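Local coordinates for Tv2483 (Treponema vincentii, PDB 6DET), which probably serves as the substrate-binding lipoprotein of an ABC transporter, capturing L-arginine with high selectivity for uptake into the treponeme, at residues Asn122-Thr128 / Ala189-Ile195; Gly133-Leu137 / Ile210-Ile214; Asp44-Ile48 / Met172-Asp176; Gln83-Lys87 / Glu148-Ala152. All blocks are in the same frame, centred on the assembly; numbering follows the deposited sequence.

How the interactions relate
The four contacts illustrate how a family 3 solute-binding protein encloses an amino acid between two lobes. Interaction 1 pairs strands 120-129 and 189-193 inside one lobe, and interaction 2 extends it outward: their centres lie about 10 Å apart, and the loop 210-214 bonds back onto strand 120-129. Interactions 3 and 4, with centres about 11 Å apart, each join an early segment (44-48, 83-87) to a later one (172-176, 148-152) that adjoins the neighbouring strands 167-172 and 143-148, consistent with a closed cleft. Along the chain, interaction 4 falls between the segments of interaction 3. Interactions 1, 3 and 4 all touch the bound arginine, whereas interaction 2 lies at the periphery.

Interaction 1 (Asn122-Thr128 / Ala189-Ile195); sequences NAKIVVT and AIVVDLI. With ARG (arginine), chain B.
Strands 122-128 and 189-193 run antiparallel at 146°, their axes 4.7 Å apart, with Ile125 facing Val192 and Val127 facing Ile190 in hydrogen-bonded pairs. Lys124 and Asp193 stand opposite each other in a non-hydrogen-bonded pair, their side chains side by side and pointing the same way. The lysine runs straight as far as CE and bends at its last torsion (chi4 35°), which brings NZ to Asp193 OD1 at 3.1 Å, on the syn side of the carboxylate. Glu217 is a second salt-bridge partner of this ammonium group and also receives the amide of Asn122. On the same face Val126 CG1 packs against Ala189 CB at 3.7 Å. The other face is apolar: Val192 CG2 touches both Ile125 CG1 and Val127 CG2, 3.7 Å from each, and residues of helix 175-184, among them Leu178, Tyr179 and Leu182, pack on it. Where the second strand gives way to helix 194-197, the pairing continues by other means. Leu194 N donates almost straight to Ala123 O at 2.8 Å, and Ile195 N is taken by the side-chain OD1 of Asn122 at 3.0 Å. Asp193 thus ends the strand, just before these two bonds. Its OD2, also bonded to Tyr219, accepts the ligand arginine's N at 2.8 Å, the familiar recognition of an alpha-amino group by an aspartate in amino-acid-binding proteins.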
loop_
_atom_site.group_PDB
_atom_site.type_symbol
_atom_site.label_atom_id
_atom_site.label_comp_id
_atom_site.label_asym_id
_atom_site.label_seq_id
_atom_site.Cartn_x
_atom_site.Cartn_y
_atom_site.Cartn_z
ATOM N N ASN A 122 1.507 -6.966 -5.770
ATOM C CA ASN A 122 2.656 -6.586 -4.968
ATOM C C ASN A 122 3.279 -7.842 -4.389
ATOM O O ASN A 122 2.687 -8.929 -4.399
ATOM C CB ASN A 122 2.253 -5.621 -3.855
ATOM C CG ASN A 122 3.419 -5.251 -2.978
ATOM O OD1 ASN A 122 4.400 -4.652 -3.456
ATOM N ND2 ASN A 122 3.332 -5.611 -1.694
ATOM N N ALA A 123 4.508 -7.685 -3.915
ATOM C CA ALA A 123 5.188 -8.727 -3.184
ATOM C C ALA A 123 5.965 -8.045 -2.071
ATOM O O ALA A 123 6.476 -6.944 -2.266
ATOM C CB ALA A 123 6.147 -9.501 -4.068
ATOM N N LYS A 124 6.016 -8.686 -0.912
ATOM C CA LYS A 124 6.913 -8.262 0.149
ATOM C C LYS A 124 8.272 -8.892 -0.118
ATOM O O LYS A 124 8.366 -10.088 -0.375
ATOM C CB LYS A 124 6.379 -8.691 1.498
ATOM C CG LYS A 124 5.292 -7.694 1.992
ATOM C CD LYS A 124 4.658 -8.103 3.288
ATOM C CE LYS A 124 3.633 -7.071 3.755
ATOM N NZ LYS A 124 2.879 -6.425 2.640
ATOM N N ILE A 125 9.319 -8.077 -0.018
ATOM C CA ILE A 125 10.685 -8.485 -0.276
ATOM C C ILE A 125 11.540 -8.081 0.921
ATOM O O ILE A 125 11.192 -7.180 1.688
ATOM C CB ILE A 125 11.212 -7.853 -1.574
ATOM C CG1 ILE A 125 11.127 -6.329 -1.500
ATOM C CG2 ILE A 125 10.387 -8.348 -2.757
ATOM C CD1 ILE A 125 11.764 -5.603 -2.640
ATOM N N VAL A 126 12.677 -8.758 1.063
ATOM C CA VAL A 126 13.608 -8.519 2.163
ATOM C C VAL A 126 14.849 -7.850 1.601
ATOM O O VAL A 126 15.451 -8.345 0.635
ATOM C CB VAL A 126 13.963 -9.815 2.899
ATOM C CG1 VAL A 126 14.991 -9.517 3.993
ATOM C CG2 VAL A 126 12.709 -10.417 3.504
ATOM N N VAL A 127 15.238 -6.738 2.221
ATOM C CA VAL A 127 16.353 -5.920 1.765
ATOM C C VAL A 127 17.426 -5.935 2.842
ATOM O O VAL A 127 17.119 -5.839 4.037
ATOM C CB VAL A 127 15.910 -4.476 1.434
ATOM C CG1 VAL A 127 17.102 -3.599 1.043
ATOM C CG2 VAL A 127 14.856 -4.484 0.294
ATOM N N THR A 128 18.682 -6.091 2.414
ATOM C CA THR A 128 19.836 -6.068 3.302
ATOM C C THR A 128 20.849 -5.075 2.753
ATOM O O THR A 128 20.653 -4.500 1.677
ATOM C CB THR A 128 20.489 -7.454 3.439
ATOM O OG1 THR A 128 20.977 -7.896 2.161
ATOM C CG2 THR A 128 19.504 -8.462 3.955
ATOM N N ALA A 189 18.086 -6.654 8.410
ATOM C CA ALA A 189 17.293 -6.656 7.195
ATOM C C ALA A 189 16.000 -5.913 7.475
ATOM O O ALA A 189 15.637 -5.698 8.636
ATOM C CB ALA A 189 16.985 -8.067 6.732
ATOM N N ILE A 190 15.294 -5.568 6.393
ATOM C CA ILE A 190 13.981 -4.934 6.453
ATOM C C ILE A 190 13.051 -5.585 5.439
ATOM O O ILE A 190 13.484 -6.142 4.423
ATOM C CB ILE A 190 14.041 -3.420 6.190
ATOM C CG1 ILE A 190 14.368 -3.124 4.717
ATOM C CG2 ILE A 190 15.037 -2.756 7.147
ATOM C CD1 ILE A 190 14.441 -1.662 4.366
ATOM N N VAL A 191 11.761 -5.471 5.715
ATOM C CA VAL A 191 10.695 -5.849 4.779
ATOM C C VAL A 191 10.139 -4.580 4.152
ATOM O O VAL A 191 9.815 -3.612 4.860
ATOM C CB VAL A 191 9.570 -6.629 5.477
ATOM C CG1 VAL A 191 8.442 -6.948 4.472
ATOM C CG2 VAL A 191 10.083 -7.878 6.070
ATOM N N VAL A 192 10.017 -4.574 2.824
ATOM C CA VAL A 192 9.386 -3.475 2.108
ATOM C C VAL A 192 8.486 -4.086 1.045
ATOM O O VAL A 192 8.582 -5.278 0.730
ATOM C CB VAL A 192 10.413 -2.514 1.475
ATOM C CG1 VAL A 192 11.258 -1.840 2.557
ATOM C CG2 VAL A 192 11.349 -3.252 0.514
ATOM N N ASP A 193 7.573 -3.265 0.515
ATOM C CA ASP A 193 6.745 -3.690 -0.610
ATOM C C ASP A 193 7.491 -3.388 -1.898
ATOM O O ASP A 193 8.043 -2.292 -2.075
ATOM C CB ASP A 193 5.374 -2.998 -0.659
ATOM C CG ASP A 193 4.428 -3.413 0.459
ATOM O OD1 ASP A 193 4.709 -4.362 1.217
ATOM O OD2 ASP A 193 3.340 -2.776 0.556
ATOM N N LEU A 194 7.507 -4.372 -2.798
ATOM C CA LEU A 194 8.107 -4.168 -4.107
ATOM C C LEU A 194 7.599 -2.900 -4.782
ATOM O O LEU A 194 8.393 -2.113 -5.311
ATOM C CB LEU A 194 7.827 -5.391 -4.990
ATOM C CG LEU A 194 8.401 -5.332 -6.401
ATOM C CD1 LEU A 194 9.914 -5.294 -6.351
ATOM C CD2 LEU A 194 7.922 -6.553 -7.183
ATOM N N ILE A 195 6.274 -2.675 -4.775
ATOM C CA ILE A 195 5.677 -1.631 -5.614
ATOM C C ILE A 195 6.259 -0.254 -5.284
ATOM O O ILE A 195 6.599 0.526 -6.185
ATOM C CB ILE A 195 4.138 -1.635 -5.476
ATOM C CG1 ILE A 195 3.551 -2.789 -6.309
ATOM C CG2 ILE A 195 3.540 -0.304 -5.892
ATOM C CD1 ILE A 195 3.559 -2.543 -7.844
HETATM N N ARG B . 0.960 -2.750 2.068
HETATM C CA ARG B . 1.070 -2.129 3.414
HETATM C C ARG B . -0.210 -2.392 4.198
HETATM O O ARG B . -1.243 -2.685 3.566
HETATM C CB ARG B . 1.309 -0.624 3.307
HETATM C CG ARG B . 2.654 -0.239 2.702
HETATM C CD ARG B . 2.844 1.265 2.525
HETATM N NE ARG B . 2.866 1.929 3.813
HETATM C CZ ARG B . 1.892 2.694 4.294
HETATM N NH1 ARG B . 2.040 3.202 5.520
HETATM N NH2 ARG B . 0.787 2.935 3.587
HETATM O OXT ARG B . -0.210 -2.291 5.432
#

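Interaction 2 (Gly133-Leu137 / Ile210-Ile214); sequences GYQTL and INEAI
Tyr134 and Glu212 supply the flat groups here, and neither forms a stack across the contact. The tyrosine meets Ile210 through its CB, 3.8 Å from Ile210 CD1, while its end leads away from the 210-214 segment, and the side chain also touches Gln139 and Asp188. The carboxylate of Glu212 is approached by a methyl group, Leu137 CD1, which comes to 3.4 Å from OE1. This is loop-to-loop packing at the outer end of one lobe of the bilobal solute-binding fold: residues 133-137 follow strand 120-129, and residues 210-214 connect strand 207-209 to strand 215-223. The second loop stays tied to the sheet, since Ile210 and Ile214 make backbone hydrogen bonds to Val126 and Lys124.

Two side chains carry most of the contact. Ile210 works with both branches. Its CD1 turns to Tyr134, whereas CG2, anti to the backbone N, lies against the backbone of Gln135 to Leu137, 3.6 Å from Gln135 O. Leu137 crosses Ile210 at a slant and uses both methyls, CD1 mainly against Glu212. That methyl lies against the extended chain of the glutamate, which Leu137 meets at about a right angle, leaving the polar end of that residue beside hydrocarbon. Val160 adds an apolar neighbour for both Leu137 and Ile214. The other methyl, Leu137 CD2, touches two isoleucine branches, 3.7 Å from Ile210 CG2 and 3.9 Å from Ile214 CG2.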
loop_
_atom_site.group_PDB
_atom_site.type_symbol
_atom_site.label_atom_id
_atom_site.label_comp_id
_atom_site.label_asym_id
_atom_site.label_seq_id
_atom_site.Cartn_x
_atom_site.Cartn_y
_atom_site.Cartn_z
ATOM N N GLY A 133 26.811 -10.074 1.923
ATOM C CA GLY A 133 26.757 -11.438 1.442
ATOM C C GLY A 133 25.457 -12.162 1.699
ATOM O O GLY A 133 25.412 -13.387 1.570
ATOM N N TYR A 134 24.397 -11.458 2.073
ATOM C CA TYR A 134 23.107 -12.107 2.230
ATOM C C TYR A 134 22.580 -12.537 0.870
ATOM O O TYR A 134 22.453 -11.714 -0.042
ATOM C CB TYR A 134 22.117 -11.155 2.896
ATOM C CG TYR A 134 22.389 -10.924 4.363
ATOM C CD1 TYR A 134 22.020 -11.869 5.306
ATOM C CD2 TYR A 134 22.997 -9.760 4.806
ATOM C CE1 TYR A 134 22.259 -11.673 6.649
ATOM C CE2 TYR A 134 23.238 -9.553 6.150
ATOM C CZ TYR A 134 22.869 -10.517 7.067
ATOM O OH TYR A 134 23.102 -10.330 8.411
ATOM N N GLN A 135 22.238 -13.818 0.741
ATOM C CA GLN A 135 21.696 -14.314 -0.522
ATOM C C GLN A 135 20.363 -15.031 -0.321
ATOM O O GLN A 135 19.485 -14.966 -1.189
ATOM C CB GLN A 135 22.713 -15.236 -1.215
ATOM C CG GLN A 135 23.926 -14.515 -1.811
ATOM C CD GLN A 135 23.581 -13.658 -3.014
ATOM O OE1 GLN A 135 23.693 -12.435 -2.972
ATOM N NE2 GLN A 135 23.168 -14.299 -4.099
ATOM N N THR A 136 20.191 -15.708 0.810
ATOM C CA THR A 136 19.022 -16.543 1.024
ATOM C C THR A 136 18.284 -16.128 2.290
ATOM O O THR A 136 18.858 -15.536 3.209
ATOM C CB THR A 136 19.401 -18.024 1.123
ATOM O OG1 THR A 136 20.145 -18.262 2.325
ATOM C CG2 THR A 136 20.242 -18.431 -0.072
ATOM N N LEU A 137 16.991 -16.447 2.324
ATOM C CA LEU A 137 16.213 -16.173 3.527
ATOM C C LEU A 137 16.790 -16.919 4.720
ATOM O O LEU A 137 16.747 -16.415 5.848
ATOM C CB LEU A 137 14.744 -16.559 3.324
ATOM C CG LEU A 137 13.927 -15.808 2.262
ATOM C CD1 LEU A 137 12.560 -16.457 2.086
ATOM C CD2 LEU A 137 13.766 -14.333 2.594
ATOM N N ILE A 210 16.996 -10.045 -1.212
ATOM C CA ILE A 210 16.978 -11.502 -1.194
ATOM C C ILE A 210 16.083 -12.007 -2.319
ATOM O O ILE A 210 14.924 -11.593 -2.447
ATOM C CB ILE A 210 16.503 -12.017 0.171
ATOM C CG1 ILE A 210 17.402 -11.488 1.298
ATOM C CG2 ILE A 210 16.463 -13.533 0.174
ATOM C CD1 ILE A 210 18.856 -11.801 1.135
ATOM N N ASN A 211 16.604 -12.951 -3.106
ATOM C CA ASN A 211 15.911 -13.420 -4.304
ATOM C C ASN A 211 14.476 -13.843 -3.997
ATOM O O ASN A 211 13.531 -13.438 -4.692
ATOM C CB ASN A 211 16.695 -14.578 -4.923
ATOM C CG ASN A 211 16.333 -14.818 -6.369
ATOM O OD1 ASN A 211 16.858 -14.161 -7.266
ATOM N ND2 ASN A 211 15.436 -15.764 -6.606
ATOM N N GLU A 212 14.284 -14.648 -2.955
ATOM C CA GLU A 212 12.959 -15.174 -2.645
ATOM C C GLU A 212 12.126 -14.098 -1.948
ATOM O O GLU A 212 12.523 -13.580 -0.900
ATOM C CB GLU A 212 13.073 -16.422 -1.775
ATOM C CG GLU A 212 11.778 -17.177 -1.606
ATOM C CD GLU A 212 11.988 -18.564 -1.048
ATOM O OE1 GLU A 212 12.996 -18.775 -0.345
ATOM O OE2 GLU A 212 11.147 -19.445 -1.319
ATOM N N ALA A 213 10.993 -13.745 -2.547
ATOM C CA ALA A 213 10.032 -12.884 -1.884
ATOM C C ALA A 213 9.331 -13.678 -0.790
ATOM O O ALA A 213 9.254 -14.911 -0.847
ATOM C CB ALA A 213 9.016 -12.355 -2.893
ATOM N N ILE A 214 8.786 -12.965 0.207
ATOM C CA ILE A 214 8.098 -13.644 1.306
ATOM C C ILE A 214 6.583 -13.615 1.173
ATOM O O ILE A 214 5.895 -14.266 1.975
ATOM C CB ILE A 214 8.504 -13.073 2.682
ATOM C CG1 ILE A 214 8.207 -11.581 2.781
ATOM C CG2 ILE A 214 9.987 -13.331 2.927
ATOM C CD1 ILE A 214 8.468 -11.008 4.201
#

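Interaction 3 (Asp44-Ile48 / Met172-Asp176); sequences DFVPI and MATID. With ARG (arginine), chain B.
Phe45 reaches across to the start of helix 175-184, and its side chain can be followed outward as a series of contacts. CB is directed toward the 172-176 segment, and the first torsion (chi1 51°) places CG between the backbone N and the carbonyl carbon of its own residue. Along one side of the ring, CD2 comes to 4.1 Å from Ile175 CD1. Next, CE2 lies 3.9 Å from Ile175 N and close to Thr174 CA. At the tip, CZ is 3.8 Å from Ala173 O and 3.9 Å from NH1 of the bound arginine. Thr174 CB stands 4.3 Å above the ring, over its centre; its hydroxyl is occupied as the N-cap of the helix, bonded to Gln177 N. The same Ile175 CD1 also touches Pro47 CD at 3.9 Å. Val46 CG2 lies 3.6 Å from the ligand's NH2. The contact thus bridges the cleft: the loop after strand 37-42 packs on the first turn of helix 175-184, flanked by Glu148 at the end of strand 143-148 and by Tyr196 of helix 194-197.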
loop_
_atom_site.group_PDB
_atom_site.type_symbol
_atom_site.label_atom_id
_atom_site.label_comp_id
_atom_site.label_asym_id
_atom_site.label_seq_id
_atom_site.Cartn_x
_atom_site.Cartn_y
_atom_site.Cartn_z
ATOM N N ASP A 44 1.460 9.690 3.852
ATOM C CA ASP A 44 1.926 10.657 2.870
ATOM C C ASP A 44 3.433 10.580 2.627
ATOM O O ASP A 44 4.021 11.561 2.160
ATOM C CB ASP A 44 1.530 12.064 3.309
ATOM C CG ASP A 44 2.298 12.527 4.511
ATOM O OD1 ASP A 44 2.985 11.702 5.159
ATOM O OD2 ASP A 44 2.236 13.732 4.793
ATOM N N PHE A 45 4.048 9.424 2.907
ATOM C CA PHE A 45 5.464 9.185 2.676
ATOM C C PHE A 45 5.709 7.942 1.824
ATOM O O PHE A 45 6.849 7.474 1.752
ATOM C CB PHE A 45 6.209 9.036 4.019
ATOM C CG PHE A 45 5.566 8.041 4.967
ATOM C CD1 PHE A 45 4.722 8.463 5.982
ATOM C CD2 PHE A 45 5.776 6.672 4.810
ATOM C CE1 PHE A 45 4.134 7.542 6.856
ATOM C CE2 PHE A 45 5.170 5.748 5.669
ATOM C CZ PHE A 45 4.352 6.180 6.687
ATOM N N VAL A 46 4.687 7.379 1.184
ATOM C CA VAL A 46 4.899 6.119 0.454
ATOM C C VAL A 46 5.411 6.454 -0.943
ATOM O O VAL A 46 4.664 7.051 -1.723
ATOM C CB VAL A 46 3.612 5.284 0.366
ATOM C CG1 VAL A 46 3.846 4.008 -0.410
ATOM C CG2 VAL A 46 3.090 4.942 1.751
ATOM N N PRO A 47 6.649 6.101 -1.319
ATOM C CA PRO A 47 7.130 6.470 -2.662
ATOM C C PRO A 47 6.226 5.953 -3.778
ATOM O O PRO A 47 5.578 4.909 -3.652
ATOM C CB PRO A 47 8.531 5.834 -2.732
ATOM C CG PRO A 47 8.979 5.725 -1.270
ATOM C CD PRO A 47 7.672 5.366 -0.548
ATOM N N ILE A 48 6.178 6.721 -4.877
ATOM C CA ILE A 48 5.344 6.453 -6.060
ATOM C C ILE A 48 3.833 6.547 -5.819
ATOM O O ILE A 48 3.120 7.167 -6.617
ATOM C CB ILE A 48 5.708 5.088 -6.678
ATOM C CG1 ILE A 48 7.238 4.920 -6.728
ATOM C CG2 ILE A 48 5.112 4.993 -8.065
ATOM C CD1 ILE A 48 7.736 3.656 -7.482
ATOM N N MET A 172 8.521 -0.196 13.010
ATOM C CA MET A 172 8.834 1.219 12.907
ATOM C C MET A 172 7.697 1.979 12.236
ATOM O O MET A 172 6.838 1.402 11.565
ATOM C CB MET A 172 10.144 1.386 12.150
ATOM C CG MET A 172 11.161 0.378 12.653
ATOM S SD MET A 172 12.871 0.800 12.308
ATOM C CE MET A 172 13.688 -0.141 13.602
ATOM N N ALA A 173 7.686 3.294 12.443
ATOM C CA ALA A 173 6.543 4.114 12.062
ATOM C C ALA A 173 6.580 4.633 10.630
ATOM O O ALA A 173 5.530 5.043 10.110
ATOM C CB ALA A 173 6.437 5.321 13.008
ATOM N N THR A 174 7.750 4.689 9.997
ATOM C CA THR A 174 7.843 5.103 8.603
ATOM C C THR A 174 8.764 4.183 7.814
ATOM O O THR A 174 9.568 3.412 8.361
ATOM C CB THR A 174 8.367 6.535 8.448
ATOM O OG1 THR A 174 9.772 6.568 8.734
ATOM C CG2 THR A 174 7.653 7.501 9.398
ATOM N N ILE A 175 8.705 4.356 6.497
ATOM C CA ILE A 175 9.584 3.588 5.622
ATOM C C ILE A 175 11.016 4.093 5.751
ATOM O O ILE A 175 11.974 3.306 5.728
ATOM C CB ILE A 175 9.077 3.662 4.171
ATOM C CG1 ILE A 175 7.694 2.992 4.046
ATOM C CG2 ILE A 175 10.085 3.025 3.214
ATOM C CD1 ILE A 175 6.978 3.336 2.736
ATOM N N ASP A 176 11.190 5.411 5.903
ATOM C CA ASP A 176 12.547 5.941 6.051
ATOM C C ASP A 176 13.236 5.365 7.280
ATOM O O ASP A 176 14.454 5.143 7.263
ATOM C CB ASP A 176 12.518 7.468 6.127
ATOM C CG ASP A 176 12.521 8.132 4.754
ATOM O OD1 ASP A 176 12.771 7.442 3.742
ATOM O OD2 ASP A 176 12.299 9.361 4.693
HETATM N N ARG B . 0.960 -2.750 2.068
HETATM C CA ARG B . 1.070 -2.129 3.414
HETATM C C ARG B . -0.210 -2.392 4.198
HETATM O O ARG B . -1.243 -2.685 3.566
HETATM C CB ARG B . 1.309 -0.624 3.307
HETATM C CG ARG B . 2.654 -0.239 2.702
HETATM C CD ARG B . 2.844 1.265 2.525
HETATM N NE ARG B . 2.866 1.929 3.813
HETATM C CZ ARG B . 1.892 2.694 4.294
HETATM N NH1 ARG B . 2.040 3.202 5.520
HETATM N NH2 ARG B . 0.787 2.935 3.587
HETATM O OXT ARG B . -0.210 -2.291 5.432
#

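Interaction 4 (Gln83-Lys87 / Glu148-Ala152); sequences QWAQK and EADTA. With ARG (arginine), chain B.
Lys87 NZ is held by two carbonyl oxygens, Asp150 O across the contact at 3.0 Å and Trp84 O of its own segment at 3.1 Å. The two bonds differ in character: NZ lies in the carbonyl plane of Asp150 but 47° out of that of Trp84, whose oxygen receives Lys87 N from the opposite face. To get there the lysine chain runs extended and then bends at chi4 (-67°), passing over the indole on the way. Lys87 CD consequently sits 3.5 Å above the Trp84 ring, over its centre. The other face of the indole carries the ligand, with NH2 of the bound arginine 3.3 Å above the ring plane and offset toward the rim. Trp84 thus lies between a lysine chain and a guanidinium group, and its NE1 also donates to the arginine OXT at 2.9 Å.

The opposing segment is a type II turn from Glu148 to Thr151, braced by Thr151 OG1, which donates to Glu148 O at 2.7 Å. Asp150, in the turn, presents its carbonyl to the lysine. Glu148, its chain extended beyond CG, grips the guanidinium with two bonds: ligand NE to OE1 and NH1 to OE2, both 2.8 Å. Ligand recognition is therefore shared between segments that approach from the two sides of the cleft, one offering an aromatic face and the other a carboxylate, an arrangement well suited to the ligand site of an L-arginine-binding protein of the ABC transporter type.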
loop_
_atom_site.group_PDB
_atom_site.type_symbol
_atom_site.label_atom_id
_atom_site.label_comp_id
_atom_site.label_asym_id
_atom_site.label_seq_id
_atom_site.Cartn_x
_atom_site.Cartn_y
_atom_site.Cartn_z
ATOM N N GLN A 83 -2.145 8.310 10.571
ATOM C CA GLN A 83 -1.232 7.368 11.216
ATOM C C GLN A 83 -1.658 5.960 10.813
ATOM O O GLN A 83 -2.799 5.560 11.066
ATOM C CB GLN A 83 -1.279 7.533 12.734
ATOM C CG GLN A 83 -0.359 6.609 13.493
ATOM C CD GLN A 83 1.091 6.897 13.200
ATOM O OE1 GLN A 83 1.748 6.170 12.450
ATOM N NE2 GLN A 83 1.598 7.974 13.779
ATOM N N TRP A 84 -0.768 5.209 10.156
ATOM C CA TRP A 84 -1.214 3.963 9.554
ATOM C C TRP A 84 -1.833 3.036 10.591
ATOM O O TRP A 84 -2.786 2.307 10.287
ATOM C CB TRP A 84 -0.037 3.269 8.850
ATOM C CG TRP A 84 -0.439 2.171 7.876
ATOM C CD1 TRP A 84 -0.113 0.829 7.961
ATOM C CD2 TRP A 84 -1.188 2.315 6.662
ATOM N NE1 TRP A 84 -0.631 0.145 6.891
ATOM C CE2 TRP A 84 -1.292 1.028 6.079
ATOM C CE3 TRP A 84 -1.787 3.398 6.014
ATOM C CZ2 TRP A 84 -1.974 0.797 4.891
ATOM C CZ3 TRP A 84 -2.468 3.167 4.813
ATOM C CH2 TRP A 84 -2.553 1.872 4.270
ATOM N N ALA A 85 -1.276 3.022 11.814
ATOM C CA ALA A 85 -1.744 2.102 12.849
ATOM C C ALA A 85 -3.169 2.409 13.287
ATOM O O ALA A 85 -3.826 1.538 13.866
ATOM C CB ALA A 85 -0.820 2.163 14.071
ATOM N N GLN A 86 -3.655 3.616 13.011
ATOM C CA GLN A 86 -4.991 4.068 13.389
ATOM C C GLN A 86 -6.015 3.903 12.276
ATOM O O GLN A 86 -7.158 4.351 12.438
ATOM C CB GLN A 86 -4.956 5.557 13.785
ATOM C CG GLN A 86 -4.188 5.872 15.066
ATOM C CD GLN A 86 -4.635 5.008 16.217
ATOM O OE1 GLN A 86 -5.779 5.090 16.655
ATOM N NE2 GLN A 86 -3.745 4.142 16.694
ATOM N N LYS A 87 -5.630 3.300 11.147
ATOM C CA LYS A 87 -6.451 3.388 9.947
ATOM C C LYS A 87 -7.819 2.754 10.160
ATOM O O LYS A 87 -8.823 3.274 9.668
ATOM C CB LYS A 87 -5.710 2.752 8.746
ATOM C CG LYS A 87 -5.309 1.284 8.871
ATOM C CD LYS A 87 -4.456 0.856 7.681
ATOM C CE LYS A 87 -3.916 -0.545 7.909
ATOM N NZ LYS A 87 -2.937 -0.543 9.062
ATOM N N GLU A 148 7.542 -2.069 8.800
ATOM C CA GLU A 148 6.621 -0.985 9.112
ATOM C C GLU A 148 5.470 -1.515 9.984
ATOM O O GLU A 148 4.895 -2.576 9.713
ATOM C CB GLU A 148 6.126 -0.347 7.810
ATOM C CG GLU A 148 5.348 0.925 8.016
ATOM C CD GLU A 148 4.863 1.585 6.705
ATOM O OE1 GLU A 148 4.827 0.944 5.621
ATOM O OE2 GLU A 148 4.469 2.770 6.783
ATOM N N ALA A 149 5.169 -0.802 11.065
ATOM C CA ALA A 149 4.116 -1.231 11.975
ATOM C C ALA A 149 2.771 -1.317 11.270
ATOM O O ALA A 149 2.457 -0.508 10.396
ATOM C CB ALA A 149 3.985 -0.263 13.145
ATOM N N ASP A 150 1.964 -2.292 11.699
ATOM C CA ASP A 150 0.580 -2.478 11.244
ATOM C C ASP A 150 0.467 -2.674 9.738
ATOM O O ASP A 150 -0.515 -2.239 9.119
ATOM C CB ASP A 150 -0.309 -1.313 11.683
ATOM C CG ASP A 150 -0.475 -1.248 13.179
ATOM O OD1 ASP A 150 -1.445 -1.847 13.683
ATOM O OD2 ASP A 150 0.364 -0.609 13.850
ATOM N N THR A 151 1.447 -3.372 9.151
ATOM C CA THR A 151 1.415 -3.739 7.746
ATOM C C THR A 151 1.359 -5.247 7.545
ATOM O O THR A 151 1.537 -5.712 6.412
ATOM C CB THR A 151 2.635 -3.197 7.000
ATOM O OG1 THR A 151 3.830 -3.784 7.556
ATOM C CG2 THR A 151 2.714 -1.678 7.074
ATOM N N ALA A 152 1.149 -6.023 8.611
ATOM C CA ALA A 152 1.235 -7.484 8.560
ATOM C C ALA A 152 2.577 -7.958 8.014
ATOM O O ALA A 152 2.679 -9.061 7.461
ATOM C CB ALA A 152 0.104 -8.092 7.725
HETATM N N ARG B . 0.960 -2.750 2.068
HETATM C CA ARG B . 1.070 -2.129 3.414
HETATM C C ARG B . -0.210 -2.392 4.198
HETATM O O ARG B . -1.243 -2.685 3.566
HETATM C CB ARG B . 1.309 -0.624 3.307
HETATM C CG ARG B . 2.654 -0.239 2.702
HETATM C CD ARG B . 2.844 1.265 2.525
HETATM N NE ARG B . 2.866 1.929 3.813
HETATM C CZ ARG B . 1.892 2.694 4.294
HETATM N NH1 ARG B . 2.040 3.202 5.520
HETATM N NH2 ARG B . 0.787 2.935 3.587
HETATM O OXT ARG B . -0.210 -2.291 5.432
#